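Local coordinates for UPF0045 protein MJ1052 (Methanocaldococcus jannaschii, PDB 2EPI) that is of unknown biochemical function but, as a UPF0045 family protein, may bind thiamine or a related small molecule, at residues Leu53-His64 with Val75-Arg83. Numbering follows the deposited sequence.
Sequences LDEILKAFKEAH and VSSLKIDER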
loop_
_atom_site.group_PDB
_atom_site.type_symbol
_atom_site.label_atom_id
_atom_site.label_comp_id
_atom_site.label_asym_id
_atom_site.label_seq_id
_atom_site.Cartn_x
_atom_site.Cartn_y
_atom_site.Cartn_z
ATOM N N LEU A 53 -17.432 6.461 6.193
ATOM C CA LEU A 53 -16.661 5.223 6.097
ATOM C C LEU A 53 -17.418 4.082 5.428
ATOM O O LEU A 53 -16.865 3.381 4.585
ATOM C CB LEU A 53 -16.180 4.782 7.483
ATOM C CG LEU A 53 -15.375 3.477 7.555
ATOM C CD1 LEU A 53 -14.198 3.520 6.589
ATOM C CD2 LEU A 53 -14.880 3.272 8.979
ATOM N N ASP A 54 -18.681 3.890 5.796
ATOM C CA ASP A 54 -19.451 2.814 5.195
ATOM C C ASP A 54 -19.680 3.050 3.706
ATOM O O ASP A 54 -19.647 2.110 2.914
ATOM C CB ASP A 54 -20.793 2.639 5.914
ATOM C CG ASP A 54 -20.626 2.156 7.338
ATOM O OD1 ASP A 54 -19.734 1.315 7.575
ATOM O OD2 ASP A 54 -21.391 2.607 8.220
ATOM N N GLU A 55 -19.905 4.301 3.318
ATOM C CA GLU A 55 -20.119 4.599 1.909
ATOM C C GLU A 55 -18.844 4.331 1.113
ATOM O O GLU A 55 -18.901 3.838 -0.014
ATOM C CB GLU A 55 -20.566 6.051 1.723
ATOM C CG GLU A 55 -21.960 6.324 2.283
ATOM C CD GLU A 55 -23.002 5.367 1.726
ATOM O OE1 GLU A 55 -23.213 5.368 0.495
ATOM O OE2 GLU A 55 -23.611 4.610 2.515
ATOM N N ILE A 56 -17.698 4.647 1.703
ATOM C CA ILE A 56 -16.424 4.422 1.025
ATOM C C ILE A 56 -16.169 2.927 0.874
ATOM O O ILE A 56 -15.661 2.481 -0.155
ATOM C CB ILE A 56 -15.259 5.098 1.790
ATOM C CG1 ILE A 56 -15.306 6.610 1.537
ATOM C CG2 ILE A 56 -13.910 4.520 1.339
ATOM C CD1 ILE A 56 -14.261 7.406 2.288
ATOM N N LEU A 57 -16.530 2.153 1.893
ATOM C CA LEU A 57 -16.346 0.704 1.835
ATOM C C LEU A 57 -17.222 0.108 0.733
ATOM O O LEU A 57 -16.778 -0.757 -0.023
ATOM C CB LEU A 57 -16.686 0.073 3.188
ATOM C CG LEU A 57 -15.670 0.382 4.289
ATOM C CD1 LEU A 57 -16.236 -0.006 5.643
ATOM C CD2 LEU A 57 -14.376 -0.358 4.008
ATOM N N LYS A 58 -18.465 0.575 0.642
ATOM C CA LYS A 58 -19.383 0.087 -0.382
ATOM C C LYS A 58 -18.884 0.503 -1.764
ATOM O O LYS A 58 -18.941 -0.274 -2.714
ATOM C CB LYS A 58 -20.787 0.668 -0.190
ATOM C CG LYS A 58 -21.483 0.329 1.117
ATOM C CD LYS A 58 -22.823 1.060 1.167
ATOM C CE LYS A 58 -23.478 0.983 2.530
ATOM N NZ LYS A 58 -24.706 1.836 2.560
ATOM N N ALA A 59 -18.416 1.743 -1.870
ATOM C CA ALA A 59 -17.918 2.261 -3.140
ATOM C C ALA A 59 -16.682 1.481 -3.554
ATOM O O ALA A 59 -16.499 1.165 -4.728
ATOM C CB ALA A 59 -17.582 3.750 -3.014
ATOM N N PHE A 60 -15.836 1.172 -2.579
ATOM C CA PHE A 60 -14.620 0.418 -2.839
ATOM C C PHE A 60 -14.985 -0.952 -3.397
ATOM O O PHE A 60 -14.456 -1.381 -4.423
ATOM C CB PHE A 60 -13.823 0.254 -1.545
ATOM C CG PHE A 60 -12.636 -0.656 -1.674
ATOM C CD1 PHE A 60 -11.570 -0.322 -2.503
ATOM C CD2 PHE A 60 -12.574 -1.843 -0.949
ATOM C CE1 PHE A 60 -10.457 -1.148 -2.610
ATOM C CE2 PHE A 60 -11.458 -2.681 -1.050
ATOM C CZ PHE A 60 -10.400 -2.329 -1.882
ATOM N N LYS A 61 -15.906 -1.639 -2.728
ATOM C CA LYS A 61 -16.308 -2.960 -3.189
ATOM C C LYS A 61 -16.886 -2.917 -4.597
ATOM O O LYS A 61 -16.564 -3.761 -5.436
ATOM C CB LYS A 61 -17.334 -3.575 -2.241
ATOM C CG LYS A 61 -17.714 -4.995 -2.616
ATOM C CD LYS A 61 -18.853 -5.515 -1.759
ATOM C CE LYS A 61 -19.249 -6.921 -2.180
ATOM N NZ LYS A 61 -20.445 -7.404 -1.437
ATOM N N GLU A 62 -17.739 -1.937 -4.869
ATOM C CA GLU A 62 -18.342 -1.862 -6.192
ATOM C C GLU A 62 -17.314 -1.557 -7.272
ATOM O O GLU A 62 -17.363 -2.135 -8.361
ATOM C CB GLU A 62 -19.476 -0.827 -6.221
ATOM C CG GLU A 62 -20.073 -0.635 -7.614
ATOM C CD GLU A 62 -21.361 0.171 -7.624
ATOM O OE1 GLU A 62 -21.624 0.910 -6.655
ATOM O OE2 GLU A 62 -22.107 0.074 -8.623
ATOM N N ALA A 63 -16.376 -0.660 -6.974
ATOM C CA ALA A 63 -15.343 -0.293 -7.941
ATOM C C ALA A 63 -14.497 -1.512 -8.280
ATOM O O ALA A 63 -14.234 -1.800 -9.447
ATOM C CB ALA A 63 -14.464 0.813 -7.372
ATOM N N HIS A 64 -14.061 -2.221 -7.245
ATOM C CA HIS A 64 -13.263 -3.427 -7.423
ATOM C C HIS A 64 -14.043 -4.434 -8.275
ATOM O O HIS A 64 -13.525 -4.969 -9.256
ATOM C CB HIS A 64 -12.951 -4.032 -6.052
ATOM C CG HIS A 64 -12.418 -5.432 -6.105
ATOM N ND1 HIS A 64 -11.110 -5.722 -6.430
ATOM C CD2 HIS A 64 -13.019 -6.620 -5.867
ATOM C CE1 HIS A 64 -10.930 -7.031 -6.388
ATOM N NE2 HIS A 64 -12.073 -7.599 -6.049
ATOM N N VAL A 75 -6.377 -6.569 -8.313
ATOM C CA VAL A 75 -5.760 -6.318 -7.011
ATOM C C VAL A 75 -6.169 -4.888 -6.658
ATOM O O VAL A 75 -5.748 -3.930 -7.317
ATOM C CB VAL A 75 -4.226 -6.421 -7.063
ATOM C CG1 VAL A 75 -3.633 -6.091 -5.684
ATOM C CG2 VAL A 75 -3.818 -7.838 -7.460
ATOM N N SER A 76 -7.004 -4.746 -5.635
ATOM C CA SER A 76 -7.494 -3.422 -5.241
ATOM C C SER A 76 -7.023 -3.009 -3.857
ATOM O O SER A 76 -6.990 -3.826 -2.931
ATOM C CB SER A 76 -9.022 -3.407 -5.301
ATOM O OG SER A 76 -9.464 -3.675 -6.619
ATOM N N SER A 77 -6.667 -1.733 -3.715
ATOM C CA SER A 77 -6.164 -1.222 -2.446
ATOM C C SER A 77 -7.015 -0.082 -1.893
ATOM O O SER A 77 -7.400 0.830 -2.630
ATOM C CB SER A 77 -4.718 -0.725 -2.620
ATOM O OG SER A 77 -3.861 -1.746 -3.125
ATOM N N LEU A 78 -7.303 -0.147 -0.594
ATOM C CA LEU A 78 -8.072 0.879 0.098
ATOM C C LEU A 78 -7.282 1.307 1.329
ATOM O O LEU A 78 -6.852 0.467 2.120
ATOM C CB LEU A 78 -9.440 0.338 0.549
ATOM C CG LEU A 78 -10.258 1.226 1.507
ATOM C CD1 LEU A 78 -10.636 2.541 0.826
ATOM C CD2 LEU A 78 -11.518 0.480 1.947
ATOM N N LYS A 79 -7.060 2.606 1.475
ATOM C CA LYS A 79 -6.344 3.099 2.643
ATOM C C LYS A 79 -7.247 4.116 3.315
ATOM O O LYS A 79 -7.756 5.019 2.659
ATOM C CB LYS A 79 -5.025 3.753 2.238
ATOM C CG LYS A 79 -4.218 4.247 3.426
ATOM C CD LYS A 79 -2.866 4.791 2.996
ATOM C CE LYS A 79 -1.965 3.698 2.450
ATOM N NZ LYS A 79 -0.694 4.274 1.915
ATOM N N ILE A 80 -7.455 3.953 4.618
ATOM C CA ILE A 80 -8.307 4.856 5.380
ATOM C C ILE A 80 -7.481 5.637 6.383
ATOM O O ILE A 80 -6.622 5.074 7.057
ATOM C CB ILE A 80 -9.387 4.083 6.177
ATOM C CG1 ILE A 80 -10.264 3.269 5.225
ATOM C CG2 ILE A 80 -10.230 5.058 6.987
ATOM C CD1 ILE A 80 -10.937 4.082 4.157
ATOM N N ASP A 81 -7.747 6.935 6.474
ATOM C CA ASP A 81 -7.050 7.801 7.420
ATOM C C ASP A 81 -8.156 8.467 8.227
ATOM O O ASP A 81 -8.887 9.308 7.707
ATOM C CB ASP A 81 -6.238 8.866 6.678
ATOM C CG ASP A 81 -5.312 9.649 7.598
ATOM O OD1 ASP A 81 -5.630 9.788 8.799
ATOM O OD2 ASP A 81 -4.267 10.138 7.117
ATOM N N GLU A 82 -8.288 8.080 9.491
ATOM C CA GLU A 82 -9.329 8.642 10.343
ATOM C C GLU A 82 -8.788 9.132 11.678
ATOM O O GLU A 82 -7.982 8.459 12.316
ATOM C CB GLU A 82 -10.429 7.598 10.591
ATOM C CG GLU A 82 -11.444 8.000 11.664
ATOM C CD GLU A 82 -12.620 7.046 11.754
ATOM O OE1 GLU A 82 -12.427 5.840 11.493
ATOM O OE2 GLU A 82 -13.736 7.499 12.099
ATOM N N ARG A 83 -9.234 10.312 12.090
ATOM C CA ARG A 83 -8.806 10.874 13.363
ATOM C C ARG A 83 -10.029 11.425 14.084
ATOM O O ARG A 83 -11.030 11.772 13.452
ATOM C CB ARG A 83 -7.751 11.968 13.146
ATOM C CG ARG A 83 -8.238 13.201 12.403
ATOM C CD ARG A 83 -7.070 14.111 12.048
ATOM N NE ARG A 83 -6.300 14.526 13.220
ATOM C CZ ARG A 83 -5.173 15.230 13.159
ATOM N NH1 ARG A 83 -4.684 15.597 11.982
ATOM N NH2 ARG A 83 -4.535 15.569 14.273
#
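Phe-60 stands between Ser-76 and Leu-78 of strand 75-83 and lays one ring face on the leucine: Leu-78 CB sits 3.6 Å from the centroid of the Phe-60 ring and only 10° off its normal, a CH-pi contact over the middle of the face. The first torsion, with CG anti to the backbone N, sends the ring down from the helix to the sheet, and its CE1 comes within 3.8 Å of Ser-76 CB. Beyond CB, Leu-78 forks into the hollow between Ile-56, Leu-57 and Phe-60. One prong, Leu-78 CD1, reaches Ile-56 CG2 at 3.9 Å; the other, Leu-78 CD2, meets Leu-57 CD2 at 3.6 Å, the two leucines crossing at about a right angle, and also brushes the phenylalanine ring. Without the Phe-60 ring, as with an alanine here, Leu-78 CB would probably lose its aromatic cover and a gap would open beside Ser-76. Helix 53-68 lies on one face of a four-stranded antiparallel sheet, the helix-on-sheet layer of a ferredoxin-like α+β fold; segment 53-64 runs nearly antiparallel to 75-83 (165°, axes 9.4 Å apart). Helix 23-33 packs beside it through Ala-59 and Ala-63, while the sheet continues into a second subunit along this strand. Farther toward the start of the helix, Ile-80 CD1 fits between Leu-53 CD1 and Ile-56 CG2, 4.1 Å from each. At the other end, apolar packing gives way to a short polar link: His-64 ND1 and Ser-76 OG share a 2.6 Å hydrogen bond (161°), with the hydroxyl near the imidazole plane. The opposite ring nitrogen, NE2, bonds Glu-82 of the second subunit, so His-64 spans from its own strand to the neighbouring chain.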